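Local structure of metal-bound toxin (Helicobacter pylori, 4NRN) at residues K29-L34 with L78-L83; N20-K25 with H60-L65. The protein binds two zinc ions and, as a RelE-family toxin of the YafQ subfamily from a type II toxin-antitoxin system, probably acts as an RNA endonuclease. One frame throughout, in Å; residues are numbered along the deposited sequence.

Contact 1 of 2, residues K29-L34 with L78-L83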
loop_
_atom_site.group_PDB
_atom_site.type_symbol
_atom_site.label_atom_id
_atom_site.label_comp_id
_atom_site.label_asym_id
_atom_site.label_seq_id
_atom_site.Cartn_x
_atom_site.Cartn_y
_atom_site.Cartn_z
ATOM N N LYS A 29 6.690 4.897 6.556
ATOM C CA LYS A 29 7.935 4.154 6.467
ATOM C C LYS A 29 7.892 3.183 5.292
ATOM O O LYS A 29 8.836 3.107 4.507
ATOM C CB LYS A 29 8.199 3.419 7.785
ATOM C CG LYS A 29 9.467 2.587 7.805
ATOM C CD LYS A 29 10.035 2.494 9.218
ATOM C CE LYS A 29 9.060 1.848 10.192
ATOM N NZ LYS A 29 9.157 0.364 10.164
ATOM N N VAL A 30 6.783 2.460 5.164
ATOM C CA VAL A 30 6.592 1.534 4.046
ATOM C C VAL A 30 6.438 2.244 2.689
ATOM O O VAL A 30 7.072 1.858 1.705
ATOM C CB VAL A 30 5.385 0.581 4.289
ATOM C CG1 VAL A 30 5.246 -0.419 3.135
ATOM C CG2 VAL A 30 5.534 -0.156 5.620
ATOM N N VAL A 31 5.591 3.269 2.630
ATOM C CA VAL A 31 5.369 3.990 1.371
ATOM C C VAL A 31 6.628 4.714 0.903
ATOM O O VAL A 31 6.889 4.810 -0.301
ATOM C CB VAL A 31 4.241 5.013 1.495
ATOM C CG1 VAL A 31 4.229 5.931 0.274
ATOM C CG2 VAL A 31 2.903 4.299 1.660
ATOM N N GLY A 32 7.403 5.222 1.862
ATOM C CA GLY A 32 8.678 5.849 1.567
ATOM C C GLY A 32 9.613 4.932 0.802
ATOM O O GLY A 32 10.068 5.283 -0.289
ATOM N N ASN A 33 9.903 3.762 1.366
ATOM C CA ASN A 33 10.770 2.785 0.703
ATOM C C ASN A 33 10.254 2.385 -0.662
ATOM O O ASN A 33 11.003 2.363 -1.641
ATOM C CB ASN A 33 10.929 1.525 1.548
ATOM C CG ASN A 33 12.076 1.622 2.514
ATOM O OD1 ASN A 33 13.086 2.269 2.231
ATOM N ND2 ASN A 33 11.932 0.981 3.667
ATOM N N LEU A 34 8.970 2.051 -0.723
ATOM C CA LEU A 34 8.371 1.662 -1.990
ATOM C C LEU A 34 8.666 2.723 -3.064
ATOM O O LEU A 34 9.157 2.400 -4.157
ATOM C CB LEU A 34 6.866 1.426 -1.818
ATOM C CG LEU A 34 6.498 0.103 -1.131
ATOM C CD1 LEU A 34 4.991 -0.040 -0.953
ATOM C CD2 LEU A 34 7.046 -1.081 -1.916
ATOM N N LEU A 78 3.880 5.908 -7.826
ATOM C CA LEU A 78 3.414 4.864 -6.925
ATOM C C LEU A 78 1.974 5.189 -6.563
ATOM O O LEU A 78 1.702 6.235 -5.976
ATOM C CB LEU A 78 4.287 4.824 -5.663
ATOM C CG LEU A 78 3.776 4.007 -4.475
ATOM C CD1 LEU A 78 3.951 2.522 -4.757
ATOM C CD2 LEU A 78 4.499 4.410 -3.196
ATOM N N PHE A 79 1.055 4.297 -6.918
ATOM C CA PHE A 79 -0.376 4.525 -6.711
ATOM C C PHE A 79 -0.885 3.715 -5.511
ATOM O O PHE A 79 -0.843 2.489 -5.532
ATOM C CB PHE A 79 -1.123 4.132 -7.996
ATOM C CG PHE A 79 -2.584 4.530 -8.023
ATOM C CD1 PHE A 79 -2.972 5.842 -7.792
ATOM C CD2 PHE A 79 -3.564 3.594 -8.335
ATOM C CE1 PHE A 79 -4.314 6.203 -7.840
ATOM C CE2 PHE A 79 -4.902 3.950 -8.394
ATOM C CZ PHE A 79 -5.275 5.250 -8.139
ATOM N N LEU A 80 -1.351 4.389 -4.463
ATOM C CA LEU A 80 -1.894 3.680 -3.296
ATOM C C LEU A 80 -3.393 3.401 -3.468
ATOM O O LEU A 80 -4.215 4.321 -3.493
ATOM C CB LEU A 80 -1.587 4.426 -1.985
ATOM C CG LEU A 80 -0.142 4.926 -1.818
ATOM C CD1 LEU A 80 0.063 5.661 -0.494
ATOM C CD2 LEU A 80 0.862 3.800 -1.962
ATOM N N VAL A 81 -3.731 2.115 -3.572
ATOM C CA VAL A 81 -5.055 1.688 -4.028
ATOM C C VAL A 81 -6.045 1.354 -2.902
ATOM O O VAL A 81 -7.165 1.860 -2.892
ATOM C CB VAL A 81 -4.964 0.503 -5.046
ATOM C CG1 VAL A 81 -6.327 0.186 -5.623
ATOM C CG2 VAL A 81 -3.999 0.835 -6.162
ATOM N N ARG A 82 -5.652 0.496 -1.969
ATOM C CA ARG A 82 -6.512 0.177 -0.831
ATOM C C ARG A 82 -5.663 -0.141 0.393
ATOM O O ARG A 82 -4.498 -0.508 0.271
ATOM C CB ARG A 82 -7.439 -1.003 -1.145
ATOM C CG ARG A 82 -8.367 -0.836 -2.367
ATOM C CD ARG A 82 -9.554 0.088 -2.105
ATOM N NE ARG A 82 -10.133 -0.107 -0.776
ATOM C CZ ARG A 82 -11.057 -1.017 -0.487
ATOM N NH1 ARG A 82 -11.512 -1.820 -1.437
ATOM N NH2 ARG A 82 -11.523 -1.128 0.750
ATOM N N LEU A 83 -6.251 0.018 1.573
ATOM C CA LEU A 83 -5.559 -0.227 2.834
ATOM C C LEU A 83 -6.562 -0.833 3.796
ATOM O O LEU A 83 -7.500 -0.159 4.216
ATOM C CB LEU A 83 -5.036 1.084 3.418
ATOM C CG LEU A 83 -4.143 0.957 4.646
ATOM C CD1 LEU A 83 -2.801 0.389 4.222
ATOM C CD2 LEU A 83 -3.968 2.310 5.321
#
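Val31 sends its two methyls to two different leucines of one strand, and this single fork carries most of a contact built of van der Waals packing. CG1 meets Leu78 CD2 at 3.8 Å, the two side chains crossing at a slant, while CG2 runs tip to tip into Leu80, 3.8 Å from its CD1. The fork is set by the valine torsion: CG1 lies anti to the backbone N (chi1 169°), which turns CG2 away from the carbonyl carbon and toward Leu80.

Leu78 CD2 is the shared contact point on the strand side. Besides the valine methyl it touches Val31 O at 3.8 Å, a methyl resting on the helix backbone carbonyl, and, three residues on from Val31, it lies 4.1 Å from Leu34 CB. Leu34 also touches Leu67 and Tyr69 of the neighbouring strand 65-72, and Ile4 of strand 3-6 packs against both Val31 and Leu80. Leu78 and Leu80 alternate with Phe79, so both present their side chains on the same sheet face. Just beyond, Val81 and Arg82 form a classic beta bulge.

The segment axes come within 10.2 Å, the spacing of a helix laid on a sheet, with their N-to-C directions 146° apart: helix 24-35 packs on strand 77-84 and its neighbours 3-6 and 65-72 in the compact alpha/beta fold of RelE-family toxins.

Contact 2 of 2, residues N20-K25 with H60-L65. With ZN (zinc ion), chain C.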
loop_
_atom_site.group_PDB
_atom_site.type_symbol
_atom_site.label_atom_id
_atom_site.label_comp_id
_atom_site.label_asym_id
_atom_site.label_seq_id
_atom_site.Cartn_x
_atom_site.Cartn_y
_atom_site.Cartn_z
ATOM N N ASN A 20 -9.420 4.294 14.267
ATOM C CA ASN A 20 -9.280 3.100 15.095
ATOM C C ASN A 20 -7.870 2.891 15.636
ATOM O O ASN A 20 -7.540 1.804 16.103
ATOM C CB ASN A 20 -9.725 1.853 14.329
ATOM C CG ASN A 20 -11.205 1.867 14.005
ATOM O OD1 ASN A 20 -11.604 1.658 12.856
ATOM N ND2 ASN A 20 -12.029 2.126 15.016
ATOM N N GLY A 21 -7.042 3.931 15.567
ATOM C CA GLY A 21 -5.754 3.926 16.244
ATOM C C GLY A 21 -4.526 3.529 15.442
ATOM O O GLY A 21 -3.445 3.367 16.007
ATOM N N PHE A 22 -4.684 3.389 14.129
ATOM C CA PHE A 22 -3.576 3.064 13.232
ATOM C C PHE A 22 -2.413 4.072 13.322
ATOM O O PHE A 22 -2.626 5.284 13.407
ATOM C CB PHE A 22 -4.106 2.988 11.804
ATOM C CG PHE A 22 -3.040 2.854 10.758
ATOM C CD1 PHE A 22 -2.347 1.667 10.608
ATOM C CD2 PHE A 22 -2.745 3.913 9.914
ATOM C CE1 PHE A 22 -1.368 1.540 9.639
ATOM C CE2 PHE A 22 -1.778 3.796 8.946
ATOM C CZ PHE A 22 -1.085 2.607 8.802
ATOM N N ASP A 23 -1.183 3.575 13.306
ATOM C CA ASP A 23 -0.016 4.456 13.358
ATOM C C ASP A 23 0.414 4.893 11.956
ATOM O O ASP A 23 0.931 4.096 11.178
ATOM C CB ASP A 23 1.149 3.758 14.063
ATOM C CG ASP A 23 2.263 4.716 14.436
ATOM O OD1 ASP A 23 2.207 5.886 14.003
ATOM O OD2 ASP A 23 3.195 4.307 15.166
ATOM N N LEU A 24 0.218 6.163 11.629
ATOM C CA LEU A 24 0.545 6.626 10.283
ATOM C C LEU A 24 2.033 6.468 9.979
ATOM O O LEU A 24 2.443 6.348 8.831
ATOM C CB LEU A 24 0.096 8.074 10.094
ATOM C CG LEU A 24 -1.425 8.210 9.961
ATOM C CD1 LEU A 24 -1.892 9.632 10.233
ATOM C CD2 LEU A 24 -1.881 7.742 8.592
ATOM N N LYS A 25 2.845 6.452 11.020
ATOM C CA LYS A 25 4.280 6.338 10.838
ATOM C C LYS A 25 4.647 4.974 10.245
ATOM O O LYS A 25 5.675 4.832 9.568
ATOM C CB LYS A 25 4.997 6.613 12.164
ATOM C CG LYS A 25 4.743 8.030 12.708
ATOM C CD LYS A 25 5.059 8.161 14.211
ATOM C CE LYS A 25 4.383 9.399 14.815
ATOM N NZ LYS A 25 4.361 9.404 16.309
ATOM N N HIS A 60 2.289 -6.341 3.239
ATOM C CA HIS A 60 1.764 -6.641 4.557
ATOM C C HIS A 60 2.317 -5.662 5.596
ATOM O O HIS A 60 3.422 -5.851 6.094
ATOM C CB HIS A 60 2.095 -8.087 4.923
ATOM C CG HIS A 60 1.286 -9.093 4.165
ATOM N ND1 HIS A 60 0.327 -9.885 4.765
ATOM C CD2 HIS A 60 1.271 -9.425 2.853
ATOM C CE1 HIS A 60 -0.233 -10.663 3.858
ATOM N NE2 HIS A 60 0.323 -10.403 2.688
ATOM N N LEU A 61 1.557 -4.608 5.895
ATOM C CA LEU A 61 1.932 -3.639 6.924
ATOM C C LEU A 61 1.824 -4.301 8.294
ATOM O O LEU A 61 2.589 -4.017 9.225
ATOM C CB LEU A 61 1.031 -2.404 6.852
ATOM C CG LEU A 61 1.501 -1.264 5.946
ATOM C CD1 LEU A 61 1.750 -1.786 4.555
ATOM C CD2 LEU A 61 0.496 -0.113 5.936
ATOM N N LYS A 62 0.835 -5.177 8.394
ATOM C CA LYS A 62 0.703 -6.118 9.485
ATOM C C LYS A 62 0.185 -7.384 8.810
ATOM O O LYS A 62 -0.416 -7.302 7.744
ATOM C CB LYS A 62 -0.287 -5.593 10.526
ATOM C CG LYS A 62 0.116 -4.256 11.157
ATOM C CD LYS A 62 -0.932 -3.761 12.149
ATOM C CE LYS A 62 -0.713 -2.296 12.513
ATOM N NZ LYS A 62 -1.823 -1.737 13.344
ATOM N N PRO A 63 0.431 -8.561 9.402
ATOM C CA PRO A 63 0.057 -9.794 8.695
ATOM C C PRO A 63 -1.370 -9.796 8.122
ATOM O O PRO A 63 -1.612 -10.503 7.140
ATOM C CB PRO A 63 0.243 -10.876 9.760
ATOM C CG PRO A 63 1.334 -10.321 10.637
ATOM C CD PRO A 63 1.083 -8.838 10.695
ATOM N N ASP A 64 -2.288 -9.020 8.696
ATOM C CA ASP A 64 -3.588 -8.790 8.047
ATOM C C ASP A 64 -4.015 -7.304 7.980
ATOM O O ASP A 64 -5.179 -6.975 8.195
ATOM C CB ASP A 64 -4.696 -9.665 8.651
ATOM C CG ASP A 64 -5.901 -9.808 7.724
ATOM O OD1 ASP A 64 -5.763 -9.509 6.520
ATOM O OD2 ASP A 64 -6.990 -10.216 8.190
ATOM N N LEU A 65 -3.057 -6.424 7.692
ATOM C CA LEU A 65 -3.340 -5.063 7.225
ATOM C C LEU A 65 -2.533 -4.824 5.953
ATOM O O LEU A 65 -1.321 -4.602 6.001
ATOM C CB LEU A 65 -2.988 -3.996 8.264
ATOM C CG LEU A 65 -3.033 -2.561 7.707
ATOM C CD1 LEU A 65 -4.462 -2.085 7.502
ATOM C CD2 LEU A 65 -2.279 -1.585 8.602
HETATM ZN ZN ZN C . -0.205 -11.211 0.952
#
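Phe22 and Leu65 meet almost at a right angle across this contact, and the phenylalanine can be followed outward from the backbone. Its CB points toward the 60-65 turn, and CG stands anti to the backbone N (chi1 172°), which directs the ring to the 60-65 side. On one flank CD1 comes 3.8 Å from Leu65 CD2 and has Lys62 NZ at 4.4 Å, at the ring edge and close to its plane; an ammonium placed there does not sit over the pi face. The next atom, CE1, makes the tightest touch, 3.4 Å to the same Leu65 CD2, which approaches obliquely. At the far end CZ reaches Leu61 CD2, also oblique. Leu14 and Leu17 of helix 8-19 and Leu27 of helix 24-35 touch the ring as well.

The ring leaves a helix-to-helix connection with a defined stop and start. Gly21, at positive phi, is the C-prime residue of the Schellman motif that ends helix 8-19, and Asp23 is the N-cap of helix 24-35: its OD1 accepts from Lys25 N, which comes from above the carboxylate plane. Across the contact, Leu61 and Lys62 both face Leu65 in a classic beta bulge, where Leu65 O accepts from the N atoms of both residues.

The same turn holds a metal ligand. His60 NE2 binds zinc at 2.0 Å, alongside His47 and Glu58, while ND1 on the other side of the imidazole donates to Pro63 O at 3.1 Å. That bond lies near the ring plane but reaches the carbonyl oxygen from above its plane, so the turn's own backbone restrains the rotation of the zinc-binding ring.

In the fold
Both contacts draw on helix 24-35, but at different depths. Contact 1 uses the body of the helix and is buried close to the centre of the chain, with purely aliphatic partners; contact 2 gathers at the approach to its first turn, farther out and partly buried, where an aromatic ring and a lysine tip enter the packing, and the partner turn carries a zinc ligand. Their centres lie 12 Å apart, yet the packing is continuous: Leu83 CD1 touches Leu61 CD2 at 3.7 Å, and Val30 CG1 lies 4.0 Å from Leu61 CD1. Leu61 thus joins the hydrophobic interior under the helix to the turn that carries His60 at the metal site.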